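Local coordinates for pectate lyase/Amb allergen (PDB 4HWV), which probably cleaves pectate as a secreted, calcium-binding polysaccharide lyase of family 1, built on a right-handed parallel beta-helix, at residues S293-F304 and F326-R337. Sequence-based numbering, arbitrary orientation.
Sequences SNNHFHDHDKAF and FHGNHFQNLRQR
Asn295 and Asn329 sit at the same corner of successive coils with their amide planes only 6° apart, and OD1 of Asn329 is gripped twice by its neighbour. Backbone N of Asn295 gives it a hydrogen bond of 2.9 Å. ND2 of Asn295 adds a second at 3.0 Å, the two donors arriving from opposite faces of its plane. Backbone N to side-chain OD1 bonds run on to both sides: Asn242 N gives to Asn295 OD1, and Asn329 N to Asn351 OD1. Such an asparagine stack at a bend is a hallmark of the pectate lyase beta-helix.

From there 296-298 and 330-332 run parallel in register. On the face turned to the coil interior, Phe297 and Phe331 lie alongside each other, planes near parallel but slid apart. Phe304 sets CZ over the centre of the Phe297 ring, while the edge of Phe326 meets a face of Phe304, with centroids 4.9 Å apart. On the opposite face, with CG of His296 trans to the backbone nitrogen (chi1 -178°), its NE2 donates a hydrogen bond to OE1 of Gln332 at 2.8 Å, in both the ring and the carbonyl plane.

Past the next corner, NE2 of Gln336 donates a hydrogen bond to OD1 of Asp301 at 2.9 Å, from the syn side but tilted out of the carboxylate plane; a water links OD2 of Asp301 to NE of Arg335. Lys302 lays CD over the centre of the Arg337 guanidinium. The Arg337 side chain is about 5 Å from those of calcium ligands Asp278 and Asp282; Lys302 and Arg337 thus put two positive groups beside this acidic metal site, consistent with a place where anionic pectate could be held.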
ATOM      1  N   SER A 293      17.518  15.627  -7.911  1.00  3.03           N
ATOM      2  CA  SER A 293      17.889  16.362  -6.708  1.00  3.50           C
ATOM      3  C   SER A 293      16.717  16.431  -5.734  1.00  3.03           C
ATOM      4  O   SER A 293      15.561  16.614  -6.139  1.00  3.47           O
ATOM      5  CB  SER A 293      18.348  17.775  -7.080  1.00  4.40           C
ATOM      6  OG  SER A 293      17.369  18.438  -7.870  1.00  4.80           O
ATOM      7  N   ASN A 294      17.021  16.279  -4.448  1.00  3.48           N
ATOM      8  CA  ASN A 294      16.054  16.588  -3.392  1.00  3.20           C
ATOM      9  C   ASN A 294      14.768  15.770  -3.484  1.00  3.43           C
ATOM     10  O   ASN A 294      13.700  16.259  -3.108  1.00  3.84           O
ATOM     11  CB  ASN A 294      15.711  18.092  -3.408  1.00  4.08           C
ATOM     12  CG  ASN A 294      16.954  18.959  -3.439  1.00  4.26           C
ATOM     13  OD1 ASN A 294      17.850  18.792  -2.604  1.00  5.58           O
ATOM     14  ND2 ASN A 294      17.027  19.878  -4.414  1.00  4.80           N
ATOM     15  N   ASN A 295      14.872  14.539  -3.981  1.00  3.42           N
ATOM     16  CA  ASN A 295      13.706  13.646  -4.081  1.00  3.39           C
ATOM     17  C   ASN A 295      13.674  12.658  -2.925  1.00  3.28           C
ATOM     18  O   ASN A 295      14.696  12.406  -2.288  1.00  4.13           O
ATOM     19  CB  ASN A 295      13.731  12.828  -5.384  1.00  3.47           C
ATOM     20  CG  ASN A 295      13.796  13.685  -6.623  1.00  3.61           C
ATOM     21  OD1 ASN A 295      12.794  14.273  -7.039  1.00  3.90           O
ATOM     22  ND2 ASN A 295      14.963  13.739  -7.242  1.00  3.36           N
ATOM     23  N   HIS A 296      12.491  12.108  -2.661  1.00  3.73           N
ATOM     24  CA  HIS A 296      12.323  11.010  -1.720  1.00  4.13           C
ATOM     25  C   HIS A 296      11.925   9.769  -2.518  1.00  3.93           C
ATOM     26  O   HIS A 296      10.831   9.715  -3.066  1.00  4.77           O
ATOM     27  CB  HIS A 296      11.225  11.364  -0.717  1.00  4.50           C
ATOM     28  CG  HIS A 296      10.999  10.320   0.332  1.00  4.61           C
ATOM     29  ND1 HIS A 296       9.869  10.314   1.118  1.00  5.15           N
ATOM     30  CD2 HIS A 296      11.754   9.269   0.742  1.00  5.12           C
ATOM     31  CE1 HIS A 296       9.943   9.316   1.981  1.00  5.08           C
ATOM     32  NE2 HIS A 296      11.076   8.666   1.774  1.00  5.81           N
ATOM     33  N   PHE A 297      12.826   8.795  -2.599  1.00  3.63           N
ATOM     34  CA  PHE A 297      12.553   7.532  -3.274  1.00  3.60           C
ATOM     35  C   PHE A 297      12.392   6.477  -2.205  1.00  4.04           C
ATOM     36  O   PHE A 297      13.279   6.326  -1.374  1.00  5.82           O
ATOM     37  CB  PHE A 297      13.739   7.101  -4.148  1.00  4.37           C
ATOM     38  CG  PHE A 297      14.134   8.094  -5.213  1.00  4.29           C
ATOM     39  CD1 PHE A 297      13.508   8.100  -6.455  1.00  4.78           C
ATOM     40  CD2 PHE A 297      15.155   9.011  -4.989  1.00  4.83           C
ATOM     41  CE1 PHE A 297      13.889   8.999  -7.447  1.00  5.36           C
ATOM     42  CE2 PHE A 297      15.545   9.917  -5.985  1.00  4.99           C
ATOM     43  CZ  PHE A 297      14.911   9.906  -7.214  1.00  4.65           C
ATOM     44  N   HIS A 298      11.288   5.742  -2.207  1.00  3.65           N
ATOM     45  CA  HIS A 298      11.105   4.753  -1.145  1.00  4.62           C
ATOM     46  C   HIS A 298      10.320   3.545  -1.583  1.00  4.48           C
ATOM     47  O   HIS A 298       9.462   3.639  -2.457  1.00  5.58           O
ATOM     48  CB  HIS A 298      10.509   5.381   0.139  1.00  5.37           C
ATOM     49  CG  HIS A 298       9.089   5.874   0.015  1.00  5.05           C
ATOM     50  ND1 HIS A 298       7.996   5.085   0.318  1.00  5.56           N
ATOM     51  CD2 HIS A 298       8.589   7.096  -0.310  1.00  6.30           C
ATOM     52  CE1 HIS A 298       6.889   5.793   0.171  1.00  6.41           C
ATOM     53  NE2 HIS A 298       7.221   7.015  -0.217  1.00  6.48           N
ATOM     54  N   ASP A 299      10.632   2.400  -0.981  1.00  3.82           N
ATOM     55  CA  ASP A 299       9.803   1.198  -1.108  1.00  3.86           C
ATOM     56  C   ASP A 299       9.724   0.698  -2.550  1.00  3.52           C
ATOM     57  O   ASP A 299       8.698   0.782  -3.232  1.00  4.31           O
ATOM     58  CB  ASP A 299       8.422   1.428  -0.494  1.00  4.47           C
ATOM     59  CG  ASP A 299       8.506   1.616   1.006  1.00  6.77           C
ATOM     60  OD1 ASP A 299       8.852   0.642   1.700  1.00  9.02           O
ATOM     61  OD2 ASP A 299       8.304   2.733   1.484  1.00  7.86           O
ATOM     62  N   HIS A 300      10.838   0.125  -2.988  1.00  3.85           N
ATOM     63  CA  HIS A 300      10.956  -0.342  -4.354  1.00  3.56           C
ATOM     64  C   HIS A 300      12.189  -1.222  -4.448  1.00  4.47           C
ATOM     65  O   HIS A 300      13.138  -1.055  -3.657  1.00  4.63           O
ATOM     66  CB  HIS A 300      11.074   0.866  -5.289  1.00  3.82           C
ATOM     67  CG  HIS A 300      11.197   0.504  -6.730  1.00  3.45           C
ATOM     68  ND1 HIS A 300      10.097   0.332  -7.549  1.00  3.82           N
ATOM     69  CD2 HIS A 300      12.289   0.298  -7.502  1.00  3.71           C
ATOM     70  CE1 HIS A 300      10.512   0.016  -8.762  1.00  4.35           C
ATOM     71  NE2 HIS A 300      11.834   0.002  -8.764  1.00  3.81           N
ATOM     72  N   ASP A 301      12.186  -2.160  -5.398  1.00  4.68           N
ATOM     73  CA  ASP A 301      13.296  -3.090  -5.544  1.00  5.10           C
ATOM     74  C   ASP A 301      14.446  -2.469  -6.365  1.00  4.43           C
ATOM     75  O   ASP A 301      15.443  -1.996  -5.788  1.00  5.07           O
ATOM     76  CB  ASP A 301      12.788  -4.414  -6.146  1.00  5.97           C
ATOM     77  CG  ASP A 301      13.836  -5.482  -6.173  1.00  7.17           C
ATOM     78  OD1 ASP A 301      15.036  -5.183  -6.020  1.00  6.60           O
ATOM     79  OD2 ASP A 301      13.449  -6.654  -6.353  1.00  9.58           O
ATOM     80  N   LYS A 302      14.310  -2.449  -7.693  1.00  4.71           N
ATOM     81  CA  LYS A 302      15.399  -2.038  -8.581  1.00  5.08           C
ATOM     82  C   LYS A 302      15.235  -0.569  -8.942  1.00  4.24           C
ATOM     83  O   LYS A 302      14.461  -0.215  -9.838  1.00  5.08           O
ATOM     84  CB  LYS A 302      15.401  -2.908  -9.834  1.00  7.09           C
ATOM     85  CG  LYS A 302      15.607  -4.374  -9.483  1.00  9.92           C
ATOM     86  CD  LYS A 302      15.397  -5.304 -10.659  1.00 12.70           C
ATOM     87  CE  LYS A 302      15.480  -6.760 -10.217  1.00 15.12           C
ATOM     88  NZ  LYS A 302      15.176  -7.724 -11.319  1.00 17.84           N
ATOM     89  N   ALA A 303      15.965   0.303  -8.253  1.00  4.46           N
ATOM     90  CA  ALA A 303      15.643   1.734  -8.317  1.00  4.63           C
ATOM     91  C   ALA A 303      16.051   2.461  -9.614  1.00  4.14           C
ATOM     92  O   ALA A 303      15.196   3.059 -10.284  1.00  4.01           O
ATOM     93  CB  ALA A 303      16.229   2.430  -7.113  1.00  5.34           C
ATOM     94  N   PHE A 304      17.348   2.451  -9.929  1.00  3.59           N
ATOM     95  CA  PHE A 304      17.880   3.260 -11.030  1.00  3.93           C
ATOM     96  C   PHE A 304      18.827   2.446 -11.902  1.00  3.72           C
ATOM     97  O   PHE A 304      19.950   2.139 -11.489  1.00  5.08           O
ATOM     98  CB  PHE A 304      18.635   4.488 -10.498  1.00  4.70           C
ATOM     99  CG  PHE A 304      17.904   5.215  -9.424  1.00  4.67           C
ATOM    100  CD1 PHE A 304      16.768   5.941  -9.724  1.00  6.03           C
ATOM    101  CD2 PHE A 304      18.352   5.182  -8.109  1.00  4.94           C
ATOM    102  CE1 PHE A 304      16.060   6.614  -8.723  1.00  5.98           C
ATOM    103  CE2 PHE A 304      17.665   5.838  -7.107  1.00  5.94           C
ATOM    104  CZ  PHE A 304      16.517   6.563  -7.412  1.00  6.40           C
ATOM    105  N   PHE A 326      23.041  12.661  -8.954  1.00  3.50           N
ATOM    106  CA  PHE A 326      22.066  12.449  -7.867  1.00  3.39           C
ATOM    107  C   PHE A 326      22.560  13.208  -6.640  1.00  3.55           C
ATOM    108  O   PHE A 326      23.643  12.912  -6.133  1.00  4.76           O
ATOM    109  CB  PHE A 326      22.012  10.975  -7.412  1.00  4.50           C
ATOM    110  CG  PHE A 326      21.407  10.006  -8.394  1.00  4.55           C
ATOM    111  CD1 PHE A 326      22.181   9.444  -9.413  1.00  4.95           C
ATOM    112  CD2 PHE A 326      20.092   9.579  -8.227  1.00  4.36           C
ATOM    113  CE1 PHE A 326      21.649   8.482 -10.273  1.00  5.71           C
ATOM    114  CE2 PHE A 326      19.548   8.617  -9.087  1.00  4.91           C
ATOM    115  CZ  PHE A 326      20.336   8.065 -10.112  1.00  5.22           C
ATOM    116  N   HIS A 327      21.764  14.136  -6.112  1.00  3.25           N
ATOM    117  CA  HIS A 327      22.147  14.763  -4.856  1.00  3.69           C
ATOM    118  C   HIS A 327      20.955  15.165  -4.009  1.00  3.57           C
ATOM    119  O   HIS A 327      19.898  15.535  -4.530  1.00  3.96           O
ATOM    120  CB  HIS A 327      23.125  15.951  -5.054  1.00  4.37           C
ATOM    121  CG  HIS A 327      22.516  17.188  -5.632  1.00  4.69           C
ATOM    122  ND1 HIS A 327      21.909  18.152  -4.854  1.00  5.07           N
ATOM    123  CD2 HIS A 327      22.475  17.649  -6.903  1.00  5.01           C
ATOM    124  CE1 HIS A 327      21.521  19.158  -5.625  1.00  5.50           C
ATOM    125  NE2 HIS A 327      21.847  18.874  -6.875  1.00  5.65           N
ATOM    126  N   GLY A 328      21.144  15.086  -2.695  1.00  3.63           N
ATOM    127  CA  GLY A 328      20.130  15.518  -1.753  1.00  3.81           C
ATOM    128  C   GLY A 328      18.938  14.593  -1.667  1.00  3.65           C
ATOM    129  O   GLY A 328      17.897  14.962  -1.129  1.00  4.13           O
ATOM    130  N   ASN A 329      19.067  13.376  -2.196  1.00  3.35           N
ATOM    131  CA  ASN A 329      17.934  12.460  -2.193  1.00  3.95           C
ATOM    132  C   ASN A 329      17.905  11.591  -0.951  1.00  4.12           C
ATOM    133  O   ASN A 329      18.952  11.305  -0.349  1.00  4.92           O
ATOM    134  CB  ASN A 329      17.966  11.553  -3.431  1.00  4.83           C
ATOM    135  CG  ASN A 329      17.986  12.342  -4.734  1.00  3.78           C
ATOM    136  OD1 ASN A 329      16.996  12.965  -5.110  1.00  4.27           O
ATOM    137  ND2 ASN A 329      19.120  12.314  -5.430  1.00  3.89           N
ATOM    138  N   HIS A 330      16.695  11.174  -0.587  1.00  3.81           N
ATOM    139  CA  HIS A 330      16.475  10.157   0.429  1.00  4.23           C
ATOM    140  C   HIS A 330      16.183   8.857  -0.321  1.00  4.37           C
ATOM    141  O   HIS A 330      15.185   8.763  -1.033  1.00  5.30           O
ATOM    142  CB  HIS A 330      15.291  10.565   1.300  1.00  4.30           C
ATOM    143  CG  HIS A 330      15.137   9.764   2.558  1.00  4.18           C
ATOM    144  ND1 HIS A 330      14.077   9.967   3.414  1.00  5.48           N
ATOM    145  CD2 HIS A 330      15.918   8.813   3.136  1.00  4.46           C
ATOM    146  CE1 HIS A 330      14.190   9.155   4.451  1.00  6.00           C
ATOM    147  NE2 HIS A 330      15.295   8.441   4.306  1.00  5.16           N
ATOM    148  N   PHE A 331      17.086   7.879  -0.184  1.00  3.78           N
ATOM    149  CA  PHE A 331      16.951   6.563  -0.804  1.00  3.89           C
ATOM    150  C   PHE A 331      16.543   5.607   0.319  1.00  4.24           C
ATOM    151  O   PHE A 331      17.404   5.068   1.022  1.00  4.85           O
ATOM    152  CB  PHE A 331      18.294   6.106  -1.382  1.00  4.13           C
ATOM    153  CG  PHE A 331      18.840   6.965  -2.514  1.00  4.46           C
ATOM    154  CD1 PHE A 331      18.056   7.338  -3.619  1.00  4.73           C
ATOM    155  CD2 PHE A 331      20.168   7.343  -2.493  1.00  4.65           C
ATOM    156  CE1 PHE A 331      18.614   8.085  -4.655  1.00  5.30           C
ATOM    157  CE2 PHE A 331      20.739   8.083  -3.534  1.00  4.92           C
ATOM    158  CZ  PHE A 331      19.970   8.434  -4.624  1.00  4.88           C
ATOM    159  N   GLN A 332      15.239   5.415   0.506  1.00  3.90           N
ATOM    160  CA  GLN A 332      14.719   4.710   1.680  1.00  4.73           C
ATOM    161  C   GLN A 332      14.032   3.412   1.292  1.00  4.82           C
ATOM    162  O   GLN A 332      13.193   3.401   0.395  1.00  5.53           O
ATOM    163  CB  GLN A 332      13.735   5.622   2.423  1.00  5.54           C
ATOM    164  CG  GLN A 332      13.153   4.999   3.682  1.00  6.31           C
ATOM    165  CD  GLN A 332      12.209   5.922   4.418  1.00  7.56           C
ATOM    166  OE1 GLN A 332      11.635   6.836   3.841  1.00  9.15           O
ATOM    167  NE2 GLN A 332      12.018   5.660   5.700  1.00  9.41           N
ATOM    168  N   ASN A 333      14.377   2.318   1.959  1.00  4.38           N
ATOM    169  CA  ASN A 333      13.727   1.040   1.667  1.00  4.72           C
ATOM    170  C   ASN A 333      13.791   0.692   0.187  1.00  4.48           C
ATOM    171  O   ASN A 333      12.795   0.255  -0.403  1.00  4.31           O
ATOM    172  CB  ASN A 333      12.269   1.026   2.137  1.00  6.55           C
ATOM    173  CG  ASN A 333      12.133   1.289   3.602  1.00  8.86           C
ATOM    174  OD1 ASN A 333      13.098   1.185   4.367  1.00  9.10           O
ATOM    175  ND2 ASN A 333      10.932   1.647   4.013  1.00 11.68           N
ATOM    176  N   LEU A 334      14.972   0.873  -0.406  1.00  4.71           N
ATOM    177  CA  LEU A 334      15.231   0.425  -1.772  1.00  4.75           C
ATOM    178  C   LEU A 334      16.154  -0.784  -1.701  1.00  5.06           C
ATOM    179  O   LEU A 334      17.113  -0.807  -0.910  1.00  5.50           O
ATOM    180  CB  LEU A 334      15.897   1.524  -2.612  1.00  5.12           C
ATOM    181  CG  LEU A 334      15.219   2.897  -2.622  1.00  4.80           C
ATOM    182  CD1 LEU A 334      16.042   3.877  -3.467  1.00  5.08           C
ATOM    183  CD2 LEU A 334      13.786   2.786  -3.168  1.00  4.73           C
ATOM    184  N   ARG A 335      15.896  -1.777  -2.546  1.00  4.56           N
ATOM    185  CA  ARG A 335      16.683  -3.002  -2.470  1.00  5.26           C
ATOM    186  C   ARG A 335      18.019  -2.960  -3.211  1.00  5.27           C
ATOM    187  O   ARG A 335      19.027  -3.451  -2.699  1.00  5.84           O
ATOM    188  CB  ARG A 335      15.848  -4.189  -2.960  1.00  6.30           C
ATOM    189  CG  ARG A 335      16.571  -5.519  -2.962  1.00  7.78           C
ATOM    190  CD  ARG A 335      15.564  -6.654  -2.855  1.00  9.75           C
ATOM    191  NE  ARG A 335      16.138  -7.982  -3.042  1.00 10.89           N
ATOM    192  CZ  ARG A 335      16.724  -8.693  -2.083  1.00 11.31           C
ATOM    193  NH1 ARG A 335      16.861  -8.169  -0.875  1.00 11.62           N
ATOM    194  NH2 ARG A 335      17.191  -9.914  -2.344  1.00 12.89           N
ATOM    195  N   GLN A 336      18.039  -2.384  -4.411  1.00  5.13           N
ATOM    196  CA  GLN A 336      19.246  -2.435  -5.238  1.00  5.33           C
ATOM    197  C   GLN A 336      19.186  -1.397  -6.349  1.00  4.81           C
ATOM    198  O   GLN A 336      18.202  -0.649  -6.467  1.00  4.41           O
ATOM    199  CB  GLN A 336      19.447  -3.838  -5.832  1.00  6.37           C
ATOM    200  CG  GLN A 336      18.288  -4.294  -6.722  1.00  7.09           C
ATOM    201  CD  GLN A 336      18.424  -5.731  -7.156  1.00  7.65           C
ATOM    202  OE1 GLN A 336      19.458  -6.121  -7.700  1.00  9.35           O
ATOM    203  NE2 GLN A 336      17.388  -6.534  -6.900  1.00  8.34           N
ATOM    204  N   ARG A 337      20.246  -1.353  -7.155  1.00  5.32           N
ATOM    205  CA  ARG A 337      20.380  -0.350  -8.217  1.00  5.03           C
ATOM    206  C   ARG A 337      20.221   1.063  -7.668  1.00  4.66           C
ATOM    207  O   ARG A 337      19.400   1.852  -8.147  1.00  5.02           O
ATOM    208  CB  ARG A 337      19.391  -0.576  -9.361  1.00  5.22           C
ATOM    209  CG  ARG A 337      19.500  -1.930 -10.019  1.00  5.62           C
ATOM    210  CD  ARG A 337      18.709  -1.876 -11.331  1.00  6.76           C
ATOM    211  NE  ARG A 337      18.582  -3.182 -11.976  1.00  7.37           N
ATOM    212  CZ  ARG A 337      17.698  -3.466 -12.926  1.00  7.81           C
ATOM    213  NH1 ARG A 337      16.806  -2.561 -13.319  1.00  7.53           N
ATOM    214  NH2 ARG A 337      17.704  -4.667 -13.480  1.00  9.08           N
TER
HETATM  215  O   HOH W   1      17.768  17.521  -0.168  1.00  7.62           O
HETATM  216  O   HOH W   2      15.167  -8.570  -5.710  1.00 14.97           O
HETATM  217  O   HOH W   3      15.941  -0.003 -12.323  1.00  6.92           O
HETATM  218  O   HOH W   4      18.208  -7.411 -11.957  1.00 25.73           O
HETATM  219  O   HOH W   5      15.388  -6.719 -14.125  1.00 38.34           O